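Local structure of peptidoglycan-N-acetylmuramic acid deacetylase PdaA (Bacillus subtilis, 1NY1) at residues Val14-Pro19 / Lys188-Gly193; Asp33-Gly38 / Asp227-Glu232; Gly95-Asn100 / Lys133-Tyr138; Asp107-Thr112 / Val145-Val150. The protein catalyses the deacetylation of N-acetylmuramic acid in peptidoglycan strands, leading to muramic delta-lactam residues in the spore cortex, and is required for germination. One frame throughout, in Å; residues are numbered along the deposited sequence.

In the fold
Along the chain the first segments of contacts 1 and 2 come near the start and their second segments near the end, in crossed order, so these two bring N-terminal loops to the C-terminal part. Contacts 3 and 4 fall between, also crossing each other, and share helix 113-131, which separates their paired segments. Contacts 1 and 2, with centres about 17 Å apart, are joined by the backbone at Gly38 and Gly193; contacts 2 and 3, about 14 Å apart, meet where Asp227 bonds to Tyr138 and Asn136. Contact 4 stands apart, its centre about 22 Å from contacts 2 and 3. Together they join loops and helices around the parallel sheet of the NodB homology domain.

Contact 1 of 4, residues Val14-Pro19 / Lys188-Gly193; sequences VNHQPP and KQAHPG
Pro19 and His191 make the aromatic part of this contact, a CH-pi interaction in which Pro19 CD sits over one face of the imidazole, 3.5 Å from the centroid of the His191 ring and offset toward its rim. The two side chains cross at about a right angle. His191 holds its CG between the backbone N and the carbonyl carbon (chi1 51°), a torsion that turns one ring face to Pro19 CD; Pro18 CA comes up obliquely, 3.6 Å from His191 ND1.

Apolar and weakly polar packing continues along the chain. Pro18 CD and Pro192 CD are 4.5 Å apart, a loose touch between two rigid rings, while the carbonyl of His16 rests on the second segment, its O 3.4 Å from Pro192 CD. A CA-H...O contact runs the other way, with His16 CA 3.3 Å from Ala190 O.

Conventional hydrogen bonding across the contact goes through one water, which accepts from His16 N at 2.8 Å and donates to Lys188 O at 2.9 Å. His16 stands in a type I' turn closed by Gln17 N to Val14 O; both corner residues, Asn15 and His16, take positive phi, as such a turn requires, and asparagine does so readily. The imidazole of His16 reaches Ile187 O in a weak bond.

With no direct hydrogen bond between the segments, and with Ala190 O and His191 ND1 buried without a partner in the model, the loop before helix 23-31 is held to the loop before strand 194-198 by shape, stiff proline rings and a single bridging water.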
loop_
_atom_site.group_PDB
_atom_site.type_symbol
_atom_site.label_atom_id
_atom_site.label_comp_id
_atom_site.label_asym_id
_atom_site.label_seq_id
_atom_site.Cartn_x
_atom_site.Cartn_y
_atom_site.Cartn_z
ATOM N N VAL A 14 -13.547 14.211 -1.282
ATOM C CA VAL A 14 -14.928 14.671 -1.176
ATOM C C VAL A 14 -15.507 14.798 -2.577
ATOM O O VAL A 14 -14.817 15.227 -3.499
ATOM C CB VAL A 14 -15.025 16.051 -0.479
ATOM C CG1 VAL A 14 -14.535 15.947 0.965
ATOM C CG2 VAL A 14 -14.198 17.078 -1.239
ATOM N N ASN A 15 -16.770 14.422 -2.741
ATOM C CA ASN A 15 -17.417 14.512 -4.050
ATOM C C ASN A 15 -16.650 13.710 -5.102
ATOM O O ASN A 15 -16.636 14.076 -6.276
ATOM C CB ASN A 15 -17.500 15.977 -4.502
ATOM C CG ASN A 15 -18.216 16.860 -3.500
ATOM O OD1 ASN A 15 -19.347 16.578 -3.103
ATOM N ND2 ASN A 15 -17.562 17.946 -3.095
ATOM N N HIS A 16 -16.012 12.622 -4.671
ATOM C CA HIS A 16 -15.239 11.757 -5.562
ATOM C C HIS A 16 -14.133 12.480 -6.313
ATOM O O HIS A 16 -13.757 12.103 -7.429
ATOM C CB HIS A 16 -16.169 11.049 -6.546
ATOM C CG HIS A 16 -17.131 10.120 -5.881
ATOM N ND1 HIS A 16 -18.497 10.306 -5.921
ATOM C CD2 HIS A 16 -16.922 9.024 -5.115
ATOM C CE1 HIS A 16 -19.088 9.365 -5.206
ATOM N NE2 HIS A 16 -18.155 8.573 -4.707
ATOM N N GLN A 17 -13.617 13.532 -5.694
ATOM C CA GLN A 17 -12.533 14.294 -6.286
ATOM C C GLN A 17 -11.243 13.913 -5.579
ATOM O O GLN A 17 -11.233 13.656 -4.379
ATOM C CB GLN A 17 -12.786 15.794 -6.135
ATOM C CG GLN A 17 -13.949 16.313 -6.965
ATOM C CD GLN A 17 -13.833 15.925 -8.430
ATOM O OE1 GLN A 17 -12.763 16.024 -9.025
ATOM N NE2 GLN A 17 -14.943 15.499 -9.021
ATOM N N PRO A 18 -10.136 13.851 -6.324
ATOM C CA PRO A 18 -8.851 13.496 -5.719
ATOM C C PRO A 18 -8.497 14.467 -4.596
ATOM O O PRO A 18 -8.663 15.676 -4.740
ATOM C CB PRO A 18 -7.881 13.605 -6.893
ATOM C CG PRO A 18 -8.734 13.228 -8.067
ATOM C CD PRO A 18 -10.017 13.976 -7.786
ATOM N N PRO A 19 -8.031 13.947 -3.452
ATOM C CA PRO A 19 -7.660 14.815 -2.334
ATOM C C PRO A 19 -6.293 15.427 -2.627
ATOM O O PRO A 19 -5.617 15.005 -3.566
ATOM C CB PRO A 19 -7.629 13.851 -1.153
ATOM C CG PRO A 19 -7.139 12.582 -1.788
ATOM C CD PRO A 19 -7.944 12.525 -3.068
ATOM N N LYS A 188 -17.594 5.551 -1.101
ATOM C CA LYS A 188 -17.667 6.992 -0.886
ATOM C C LYS A 188 -16.367 7.741 -1.155
ATOM O O LYS A 188 -16.389 8.833 -1.721
ATOM C CB LYS A 188 -18.149 7.288 0.538
ATOM C CG LYS A 188 -18.313 8.778 0.848
ATOM C CD LYS A 188 -19.328 9.018 1.965
ATOM C CE LYS A 188 -18.920 8.333 3.259
ATOM N NZ LYS A 188 -20.015 8.334 4.275
ATOM N N GLN A 189 -15.235 7.164 -0.763
ATOM C CA GLN A 189 -13.955 7.836 -0.970
ATOM C C GLN A 189 -13.344 7.634 -2.347
ATOM O O GLN A 189 -12.319 8.229 -2.660
ATOM C CB GLN A 189 -12.951 7.401 0.107
ATOM C CG GLN A 189 -13.355 7.853 1.504
ATOM C CD GLN A 189 -12.292 7.585 2.550
ATOM O OE1 GLN A 189 -11.127 7.935 2.370
ATOM N NE2 GLN A 189 -12.695 6.986 3.664
ATOM N N ALA A 190 -13.972 6.803 -3.172
ATOM C CA ALA A 190 -13.445 6.533 -4.505
ATOM C C ALA A 190 -13.246 7.785 -5.343
ATOM O O ALA A 190 -14.051 8.715 -5.307
ATOM C CB ALA A 190 -14.356 5.560 -5.241
ATOM N N HIS A 191 -12.147 7.805 -6.086
ATOM C CA HIS A 191 -11.848 8.915 -6.964
ATOM C C HIS A 191 -10.831 8.505 -8.016
ATOM O O HIS A 191 -10.109 7.513 -7.862
ATOM C CB HIS A 191 -11.340 10.129 -6.173
ATOM C CG HIS A 191 -10.217 9.829 -5.226
ATOM N ND1 HIS A 191 -8.891 9.862 -5.598
ATOM C CD2 HIS A 191 -10.229 9.516 -3.909
ATOM C CE1 HIS A 191 -8.133 9.585 -4.551
ATOM N NE2 HIS A 191 -8.921 9.371 -3.512
ATOM N N PRO A 192 -10.792 9.247 -9.127
ATOM C CA PRO A 192 -9.854 8.960 -10.212
ATOM C C PRO A 192 -8.417 8.984 -9.691
ATOM O O PRO A 192 -8.009 9.920 -9.000
ATOM C CB PRO A 192 -10.139 10.084 -11.200
ATOM C CG PRO A 192 -11.616 10.270 -11.047
ATOM C CD PRO A 192 -11.788 10.251 -9.545
ATOM N N GLY A 193 -7.663 7.942 -10.017
ATOM C CA GLY A 193 -6.280 7.865 -9.588
ATOM C C GLY A 193 -6.065 7.497 -8.130
ATOM O O GLY A 193 -4.937 7.536 -7.646
HETATM O O HOH W 1 -15.123 11.321 -2.348
#

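Contact 2 of 4, residues Asp33-Gly38 / Asp227-Glu232; sequences DAFYLG and DDLMFE
Phe35 lays one ring face against the Leu229 side chain, with Leu229 CD2 4.2 Å from the centroid of the Phe35 ring and only 19° off its normal, a CH-pi contact. The other methyl, Leu229 CD1, lies 3.9 Å from Phe35 CE1, so both branches of the leucine are used. Its CG stands anti to the backbone N (chi1 -170°), which carries the fork out from helix 226-234 into the loop.

A second helix residue comes to the CE2 side of the ring, next to the leucine. Met230, present as selenomethionine, is bent at both chi2 and chi3 and brings SE 3.6 Å from Phe35 CE2. The approach is oblique, a Met-aromatic contact made by a flexible, polarisable chain that can fit beside a flat ring.

Gly38 is needed for closeness: its CA lies 3.4 Å from Leu229 CD1, and a beta carbon there would collide with that methyl. Ile195 of strand 194-198 touches both Phe35 and Leu229, placing the cluster between helix and sheet.

Nothing polar is exchanged between the two segments. The seam is therefore purely hydrophobic, its fit set by side-chain shape, while Asp227 and Glu232 of the same helix turn to partners elsewhere.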
loop_
_atom_site.group_PDB
_atom_site.type_symbol
_atom_site.label_atom_id
_atom_site.label_comp_id
_atom_site.label_asym_id
_atom_site.label_seq_id
_atom_site.Cartn_x
_atom_site.Cartn_y
_atom_site.Cartn_z
ATOM N N ASP A 33 10.389 11.728 -5.885
ATOM C CA ASP A 33 9.591 10.807 -6.694
ATOM C C ASP A 33 8.514 10.016 -5.957
ATOM O O ASP A 33 7.932 9.094 -6.528
ATOM C CB ASP A 33 10.502 9.816 -7.425
ATOM C CG ASP A 33 11.442 10.497 -8.394
ATOM O OD1 ASP A 33 10.963 11.322 -9.203
ATOM O OD2 ASP A 33 12.655 10.202 -8.348
ATOM N N ALA A 34 8.247 10.356 -4.702
ATOM C CA ALA A 34 7.218 9.645 -3.947
ATOM C C ALA A 34 5.856 10.120 -4.445
ATOM O O ALA A 34 5.744 11.218 -4.986
ATOM C CB ALA A 34 7.366 9.933 -2.460
ATOM N N PHE A 35 4.820 9.303 -4.278
ATOM C CA PHE A 35 3.489 9.704 -4.731
ATOM C C PHE A 35 2.387 9.100 -3.882
ATOM O O PHE A 35 2.623 8.165 -3.115
ATOM C CB PHE A 35 3.290 9.310 -6.201
ATOM C CG PHE A 35 3.520 7.853 -6.473
ATOM C CD1 PHE A 35 2.519 6.915 -6.235
ATOM C CD2 PHE A 35 4.755 7.411 -6.932
ATOM C CE1 PHE A 35 2.746 5.557 -6.447
ATOM C CE2 PHE A 35 4.996 6.056 -7.147
ATOM C CZ PHE A 35 3.989 5.126 -6.902
ATOM N N TYR A 36 1.181 9.645 -4.009
ATOM C CA TYR A 36 0.039 9.134 -3.259
ATOM C C TYR A 36 -1.171 8.974 -4.165
ATOM O O TYR A 36 -2.224 8.506 -3.738
ATOM C CB TYR A 36 -0.306 10.051 -2.087
ATOM C CG TYR A 36 -0.615 11.493 -2.436
ATOM C CD1 TYR A 36 0.409 12.416 -2.629
ATOM C CD2 TYR A 36 -1.932 11.951 -2.474
ATOM C CE1 TYR A 36 0.134 13.768 -2.838
ATOM C CE2 TYR A 36 -2.223 13.303 -2.683
ATOM C CZ TYR A 36 -1.186 14.203 -2.856
ATOM O OH TYR A 36 -1.464 15.539 -3.013
ATOM N N LEU A 37 -1.000 9.360 -5.426
ATOM C CA LEU A 37 -2.047 9.247 -6.428
ATOM C C LEU A 37 -1.464 8.726 -7.735
ATOM O O LEU A 37 -0.274 8.894 -8.006
ATOM C CB LEU A 37 -2.697 10.609 -6.689
ATOM C CG LEU A 37 -3.643 11.178 -5.629
ATOM C CD1 LEU A 37 -3.859 12.663 -5.883
ATOM C CD2 LEU A 37 -4.966 10.425 -5.657
ATOM N N GLY A 38 -2.323 8.103 -8.538
ATOM C CA GLY A 38 -1.917 7.589 -9.832
ATOM C C GLY A 38 -2.435 8.563 -10.875
ATOM O O GLY A 38 -2.410 9.774 -10.650
ATOM N N ASP A 227 2.832 -1.185 -10.359
ATOM C CA ASP A 227 3.760 -1.317 -11.478
ATOM C C ASP A 227 3.149 -0.662 -12.716
ATOM O O ASP A 227 3.849 0.015 -13.467
ATOM C CB ASP A 227 4.080 -2.790 -11.778
ATOM C CG ASP A 227 5.252 -3.321 -10.964
ATOM O OD1 ASP A 227 6.045 -2.512 -10.441
ATOM O OD2 ASP A 227 5.393 -4.560 -10.861
ATOM N N ASP A 228 1.848 -0.861 -12.933
ATOM C CA ASP A 228 1.195 -0.248 -14.091
ATOM C C ASP A 228 1.273 1.264 -13.941
ATOM O O ASP A 228 1.535 1.987 -14.903
ATOM C CB ASP A 228 -0.284 -0.650 -14.195
ATOM C CG ASP A 228 -0.485 -2.148 -14.356
ATOM O OD1 ASP A 228 0.386 -2.811 -14.960
ATOM O OD2 ASP A 228 -1.527 -2.655 -13.895
ATOM N N LEU A 229 1.027 1.738 -12.727
ATOM C CA LEU A 229 1.074 3.165 -12.442
ATOM C C LEU A 229 2.437 3.716 -12.840
ATOM O O LEU A 229 2.531 4.718 -13.550
ATOM C CB LEU A 229 0.823 3.402 -10.948
ATOM C CG LEU A 229 0.602 4.833 -10.453
ATOM C CD1 LEU A 229 -0.063 4.782 -9.086
ATOM C CD2 LEU A 229 1.918 5.597 -10.385
HETATM N N MSE A 230 3.493 3.049 -12.387
HETATM C CA MSE A 230 4.854 3.483 -12.688
HETATM C C MSE A 230 5.132 3.464 -14.191
HETATM O O MSE A 230 5.650 4.432 -14.749
HETATM C CB MSE A 230 5.863 2.583 -11.974
HETATM C CG MSE A 230 5.918 2.761 -10.467
HETATM SE SE MSE A 230 6.590 4.493 -9.965
HETATM C CE MSE A 230 8.446 4.247 -10.439
ATOM N N PHE A 231 4.781 2.360 -14.841
ATOM C CA PHE A 231 5.008 2.213 -16.275
ATOM C C PHE A 231 4.318 3.281 -17.114
ATOM O O PHE A 231 4.951 3.946 -17.936
ATOM C CB PHE A 231 4.534 0.839 -16.745
ATOM C CG PHE A 231 4.612 0.653 -18.233
ATOM C CD1 PHE A 231 5.845 0.590 -18.875
ATOM C CD2 PHE A 231 3.453 0.539 -18.992
ATOM C CE1 PHE A 231 5.923 0.417 -20.253
ATOM C CE2 PHE A 231 3.517 0.366 -20.370
ATOM C CZ PHE A 231 4.755 0.305 -21.003
ATOM N N GLU A 232 3.016 3.432 -16.910
ATOM C CA GLU A 232 2.233 4.396 -17.669
ATOM C C GLU A 232 2.668 5.835 -17.424
ATOM O O GLU A 232 2.527 6.691 -18.301
ATOM C CB GLU A 232 0.750 4.217 -17.345
ATOM C CG GLU A 232 0.235 2.831 -17.720
ATOM C CD GLU A 232 -1.231 2.631 -17.398
ATOM O OE1 GLU A 232 -1.755 1.531 -17.679
ATOM O OE2 GLU A 232 -1.858 3.568 -16.861
#

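Contact 3 of 4, residues Gly95-Asn100 / Lys133-Tyr138; sequences GHIIGN and KQDNLY
Asp135 and Ile98 make the side-chain hydrogen bond of this contact: Ile98 N donates to Asp135 OD1 at 2.9 Å, nearly straight at 167°, but reaches the oxygen from above the carboxylate plane, 66° out of it. With CG anti to the carbonyl carbon (chi1 -75°), the short aspartate points its carboxylate at this amide of strand 97-100. The main chains meet further on, where Asn100 N donates to Tyr138 O at 2.8 Å.

Water fills in between. One molecule donates to both His96 O and Asp135 OD1; another donates to Ile98 O and Asn136 O and accepts from Tyr138 N at 3.1 Å. With an alanine at Asp135 the carboxylate is gone, and Ile98 N would probably be left without its acceptor and the first water without one of its anchors.

Apolar contact is made by Ile97 CG2, 3.9 Å from Tyr138 CD2 and oblique to the ring, whose hydroxyl bonds to Asp227.

Asn100 also pairs with Arg140 through the backbone, the pattern of a short parallel pairing; with helix 113-131 between the strands, this is consistent with a beta-alpha-beta unit of the deformed (beta/alpha) barrel of NodB domains, and strand 97-100 leads directly to the metal ligand His101.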
loop_
_atom_site.group_PDB
_atom_site.type_symbol
_atom_site.label_atom_id
_atom_site.label_comp_id
_atom_site.label_asym_id
_atom_site.label_seq_id
_atom_site.Cartn_x
_atom_site.Cartn_y
_atom_site.Cartn_z
ATOM N N GLY A 95 0.528 -13.353 -9.300
ATOM C CA GLY A 95 0.790 -12.092 -9.977
ATOM C C GLY A 95 0.742 -10.794 -9.197
ATOM O O GLY A 95 0.740 -9.724 -9.802
ATOM N N HIS A 96 0.707 -10.864 -7.871
ATOM C CA HIS A 96 0.665 -9.642 -7.079
ATOM C C HIS A 96 2.070 -9.100 -6.842
ATOM O O HIS A 96 3.064 -9.777 -7.120
ATOM C CB HIS A 96 -0.057 -9.912 -5.761
ATOM C CG HIS A 96 -1.444 -10.439 -5.949
ATOM N ND1 HIS A 96 -2.454 -9.686 -6.507
ATOM C CD2 HIS A 96 -1.977 -11.659 -5.704
ATOM C CE1 HIS A 96 -3.550 -10.418 -6.597
ATOM N NE2 HIS A 96 -3.287 -11.620 -6.116
ATOM N N ILE A 97 2.140 -7.864 -6.355
ATOM C CA ILE A 97 3.404 -7.196 -6.074
ATOM C C ILE A 97 3.632 -7.166 -4.565
ATOM O O ILE A 97 2.728 -6.844 -3.796
ATOM C CB ILE A 97 3.376 -5.746 -6.617
ATOM C CG1 ILE A 97 3.172 -5.778 -8.137
ATOM C CG2 ILE A 97 4.664 -5.006 -6.255
ATOM C CD1 ILE A 97 2.746 -4.439 -8.732
ATOM N N ILE A 98 4.840 -7.524 -4.147
ATOM C CA ILE A 98 5.181 -7.519 -2.734
ATOM C C ILE A 98 6.033 -6.283 -2.466
ATOM O O ILE A 98 7.151 -6.165 -2.974
ATOM C CB ILE A 98 5.954 -8.803 -2.356
ATOM C CG1 ILE A 98 5.051 -10.015 -2.587
ATOM C CG2 ILE A 98 6.411 -8.747 -0.897
ATOM C CD1 ILE A 98 5.730 -11.353 -2.368
ATOM N N GLY A 99 5.475 -5.353 -1.695
ATOM C CA GLY A 99 6.173 -4.125 -1.358
ATOM C C GLY A 99 6.860 -4.285 -0.016
ATOM O O GLY A 99 6.597 -5.242 0.705
ATOM N N ASN A 100 7.721 -3.336 0.333
ATOM C CA ASN A 100 8.468 -3.404 1.582
ATOM C C ASN A 100 7.892 -2.521 2.689
ATOM O O ASN A 100 7.744 -1.310 2.511
ATOM C CB ASN A 100 9.919 -2.998 1.312
ATOM C CG ASN A 100 10.882 -3.562 2.333
ATOM O OD1 ASN A 100 10.635 -3.504 3.535
ATOM N ND2 ASN A 100 11.994 -4.104 1.857
ATOM N N LYS A 133 12.092 -14.703 -6.251
ATOM C CA LYS A 133 11.885 -13.542 -7.103
ATOM C C LYS A 133 12.003 -12.246 -6.315
ATOM O O LYS A 133 12.089 -12.255 -5.086
ATOM C CB LYS A 133 10.505 -13.622 -7.763
ATOM C CG LYS A 133 10.296 -14.897 -8.571
ATOM C CD LYS A 133 8.899 -14.969 -9.171
ATOM C CE LYS A 133 8.657 -16.306 -9.870
ATOM N NZ LYS A 133 9.605 -16.556 -10.999
ATOM N N GLN A 134 12.030 -11.131 -7.033
ATOM C CA GLN A 134 12.114 -9.831 -6.400
ATOM C C GLN A 134 11.477 -8.759 -7.271
ATOM O O GLN A 134 11.894 -8.517 -8.404
ATOM C CB GLN A 134 13.564 -9.456 -6.083
ATOM C CG GLN A 134 13.661 -8.121 -5.363
ATOM C CD GLN A 134 15.057 -7.786 -4.875
ATOM O OE1 GLN A 134 15.287 -6.705 -4.329
ATOM N NE2 GLN A 134 15.997 -8.707 -5.067
ATOM N N ASP A 135 10.447 -8.138 -6.708
ATOM C CA ASP A 135 9.679 -7.079 -7.348
ATOM C C ASP A 135 10.446 -5.780 -7.396
ATOM O O ASP A 135 11.500 -5.644 -6.773
ATOM C CB ASP A 135 8.394 -6.818 -6.558
ATOM C CG ASP A 135 7.349 -7.882 -6.766
ATOM O OD1 ASP A 135 7.025 -8.605 -5.798
ATOM O OD2 ASP A 135 6.843 -7.983 -7.902
ATOM N N ASN A 136 9.902 -4.814 -8.127
ATOM C CA ASN A 136 10.523 -3.505 -8.168
ATOM C C ASN A 136 10.464 -3.043 -6.717
ATOM O O ASN A 136 9.592 -3.477 -5.960
ATOM C CB ASN A 136 9.738 -2.551 -9.072
ATOM C CG ASN A 136 9.848 -2.923 -10.537
ATOM O OD1 ASN A 136 10.939 -3.220 -11.033
ATOM N ND2 ASN A 136 8.723 -2.899 -11.245
ATOM N N LEU A 137 11.399 -2.176 -6.345
ATOM C CA LEU A 137 11.520 -1.652 -4.985
ATOM C C LEU A 137 10.481 -0.605 -4.589
ATOM O O LEU A 137 10.570 0.547 -5.004
ATOM C CB LEU A 137 12.913 -1.039 -4.793
ATOM C CG LEU A 137 14.130 -1.933 -5.055
ATOM C CD1 LEU A 137 15.427 -1.172 -4.760
ATOM C CD2 LEU A 137 14.026 -3.153 -4.186
ATOM N N TYR A 138 9.514 -1.012 -3.773
ATOM C CA TYR A 138 8.472 -0.109 -3.294
ATOM C C TYR A 138 8.499 -0.094 -1.783
ATOM O O TYR A 138 8.674 -1.131 -1.148
ATOM C CB TYR A 138 7.097 -0.578 -3.750
ATOM C CG TYR A 138 6.921 -0.492 -5.234
ATOM C CD1 TYR A 138 7.045 0.732 -5.891
ATOM C CD2 TYR A 138 6.665 -1.632 -5.990
ATOM C CE1 TYR A 138 6.923 0.818 -7.270
ATOM C CE2 TYR A 138 6.538 -1.555 -7.370
ATOM C CZ TYR A 138 6.670 -0.327 -8.002
ATOM O OH TYR A 138 6.562 -0.240 -9.369
HETATM O O HOH W 2 5.321 -10.694 -6.054
HETATM O O HOH W 3 5.398 -9.444 -9.355
HETATM O O HOH W 4 8.843 -4.055 -3.346
#

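Contact 4 of 4, residues Asp107-Thr112 / Val145-Val150; sequences DLTTKT and VFSEYV
This is a mainly apolar contact with one direct hydrogen bond, in which Leu108 and Thr109 of a short 3-10 turn pack on Val145 and Val150, at the junction of strand 145-146 and helix 148-156. Thr109 CG2 lies 3.7 Å from Val150 CG2 and also touches Phe146 O, while Leu108 CD1 meets the other methyl, Val150 CG1, at 3.8 Å. Beta-branched residues suit this place because their methyls spread close to the backbone.

The hydrogen bond joins Tyr149 OH to Lys111 O at 2.8 Å, in the carbonyl plane and on a lone pair; the long phenol is what lets a helix residue reach that loop carbonyl.

Asp107 shapes the turn from within. Its OD1 accepts from Thr109 N at 2.9 Å, an Asx turn, and from Thr109 OG1 at 2.6 Å. That second bond fixes the threonine rotation (chi1 75°) and so presents CG2 to the valines, while Asp107 OD2 rests 3.7 Å from Val145 CG1. Replaced by an alanine, Asp107 would leave both Thr109 donors without this acceptor, and the threonine is likely to be set free to turn.

Around it, Thr112 caps helix 113-131 and Ser147 caps helix 148-156, its OG accepting from Val150 N and bonding to Asn3. Tyr149 touches Ile116 of helix 113-131, and strand 145-146 pairs antiparallel with strand 6-7.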
loop_
_atom_site.group_PDB
_atom_site.type_symbol
_atom_site.label_atom_id
_atom_site.label_comp_id
_atom_site.label_asym_id
_atom_site.label_seq_id
_atom_site.Cartn_x
_atom_site.Cartn_y
_atom_site.Cartn_z
ATOM N N ASP A 107 10.265 3.260 13.405
ATOM C CA ASP A 107 10.149 4.645 12.969
ATOM C C ASP A 107 11.470 4.889 12.248
ATOM O O ASP A 107 12.509 5.028 12.889
ATOM C CB ASP A 107 10.040 5.576 14.182
ATOM C CG ASP A 107 9.848 7.026 13.793
ATOM O OD1 ASP A 107 10.535 7.502 12.859
ATOM O OD2 ASP A 107 9.017 7.705 14.435
ATOM N N LEU A 108 11.437 4.928 10.920
ATOM C CA LEU A 108 12.652 5.126 10.143
ATOM C C LEU A 108 13.417 6.403 10.447
ATOM O O LEU A 108 14.626 6.452 10.249
ATOM C CB LEU A 108 12.335 5.083 8.648
ATOM C CG LEU A 108 11.770 3.756 8.143
ATOM C CD1 LEU A 108 11.441 3.872 6.662
ATOM C CD2 LEU A 108 12.779 2.650 8.394
ATOM N N THR A 109 12.729 7.437 10.925
ATOM C CA THR A 109 13.415 8.695 11.208
ATOM C C THR A 109 14.374 8.564 12.384
ATOM O O THR A 109 15.160 9.470 12.650
ATOM C CB THR A 109 12.429 9.851 11.511
ATOM O OG1 THR A 109 11.885 9.694 12.826
ATOM C CG2 THR A 109 11.297 9.871 10.490
ATOM N N THR A 110 14.318 7.432 13.077
ATOM C CA THR A 110 15.185 7.200 14.226
ATOM C C THR A 110 16.318 6.224 13.904
ATOM O O THR A 110 17.115 5.879 14.779
ATOM C CB THR A 110 14.379 6.635 15.414
ATOM O OG1 THR A 110 13.920 5.315 15.097
ATOM C CG2 THR A 110 13.175 7.524 15.711
ATOM N N LYS A 111 16.381 5.781 12.650
ATOM C CA LYS A 111 17.405 4.833 12.209
ATOM C C LYS A 111 18.466 5.479 11.320
ATOM O O LYS A 111 18.176 6.388 10.542
ATOM C CB LYS A 111 16.765 3.677 11.431
ATOM C CG LYS A 111 15.738 2.865 12.203
ATOM C CD LYS A 111 16.342 2.184 13.422
ATOM C CE LYS A 111 15.273 1.428 14.204
ATOM N NZ LYS A 111 15.786 0.819 15.471
ATOM N N THR A 112 19.695 4.990 11.433
ATOM C CA THR A 112 20.795 5.499 10.626
ATOM C C THR A 112 20.692 4.889 9.231
ATOM O O THR A 112 19.908 3.964 9.009
ATOM C CB THR A 112 22.146 5.095 11.220
ATOM O OG1 THR A 112 22.300 3.673 11.123
ATOM C CG2 THR A 112 22.225 5.508 12.679
ATOM N N VAL A 145 5.113 7.318 8.933
ATOM C CA VAL A 145 6.040 8.321 9.439
ATOM C C VAL A 145 7.305 8.384 8.596
ATOM O O VAL A 145 7.958 7.370 8.356
ATOM C CB VAL A 145 6.435 8.040 10.904
ATOM C CG1 VAL A 145 7.454 9.067 11.371
ATOM C CG2 VAL A 145 5.204 8.083 11.786
ATOM N N PHE A 146 7.645 9.586 8.145
ATOM C CA PHE A 146 8.835 9.777 7.327
ATOM C C PHE A 146 9.456 11.166 7.537
ATOM O O PHE A 146 9.132 11.872 8.496
ATOM C CB PHE A 146 8.489 9.568 5.845
ATOM C CG PHE A 146 7.525 10.585 5.291
ATOM C CD1 PHE A 146 6.178 10.563 5.647
ATOM C CD2 PHE A 146 7.977 11.590 4.443
ATOM C CE1 PHE A 146 5.298 11.528 5.166
ATOM C CE2 PHE A 146 7.106 12.560 3.959
ATOM C CZ PHE A 146 5.763 12.530 4.323
ATOM N N SER A 147 10.353 11.547 6.635
ATOM C CA SER A 147 11.025 12.840 6.697
ATOM C C SER A 147 11.810 12.989 5.407
ATOM O O SER A 147 11.919 12.040 4.636
ATOM C CB SER A 147 11.991 12.889 7.885
ATOM O OG SER A 147 13.066 11.972 7.703
ATOM N N GLU A 148 12.355 14.171 5.161
ATOM C CA GLU A 148 13.126 14.357 3.946
ATOM C C GLU A 148 14.328 13.413 3.990
ATOM O O GLU A 148 14.707 12.831 2.975
ATOM C CB GLU A 148 13.570 15.812 3.824
ATOM C CG GLU A 148 14.440 16.090 2.618
ATOM C CD GLU A 148 14.342 17.527 2.161
ATOM O OE1 GLU A 148 13.869 18.368 2.954
ATOM O OE2 GLU A 148 14.742 17.814 1.012
ATOM N N TYR A 149 14.909 13.249 5.176
ATOM C CA TYR A 149 16.052 12.358 5.360
ATOM C C TYR A 149 15.701 10.922 4.970
ATOM O O TYR A 149 16.482 10.245 4.300
ATOM C CB TYR A 149 16.514 12.388 6.820
ATOM C CG TYR A 149 17.307 11.168 7.250
ATOM C CD1 TYR A 149 18.608 10.953 6.795
ATOM C CD2 TYR A 149 16.743 10.215 8.095
ATOM C CE1 TYR A 149 19.325 9.816 7.176
ATOM C CE2 TYR A 149 17.448 9.079 8.479
ATOM C CZ TYR A 149 18.736 8.885 8.017
ATOM O OH TYR A 149 19.428 7.760 8.400
ATOM N N VAL A 150 14.531 10.460 5.404
ATOM C CA VAL A 150 14.077 9.106 5.101
ATOM C C VAL A 150 13.809 8.945 3.608
ATOM O O VAL A 150 14.131 7.911 3.020
ATOM C CB VAL A 150 12.781 8.759 5.871
ATOM C CG1 VAL A 150 12.267 7.388 5.440
ATOM C CG2 VAL A 150 13.051 8.768 7.372
HETATM O O HOH W 5 8.902 5.168 9.485
#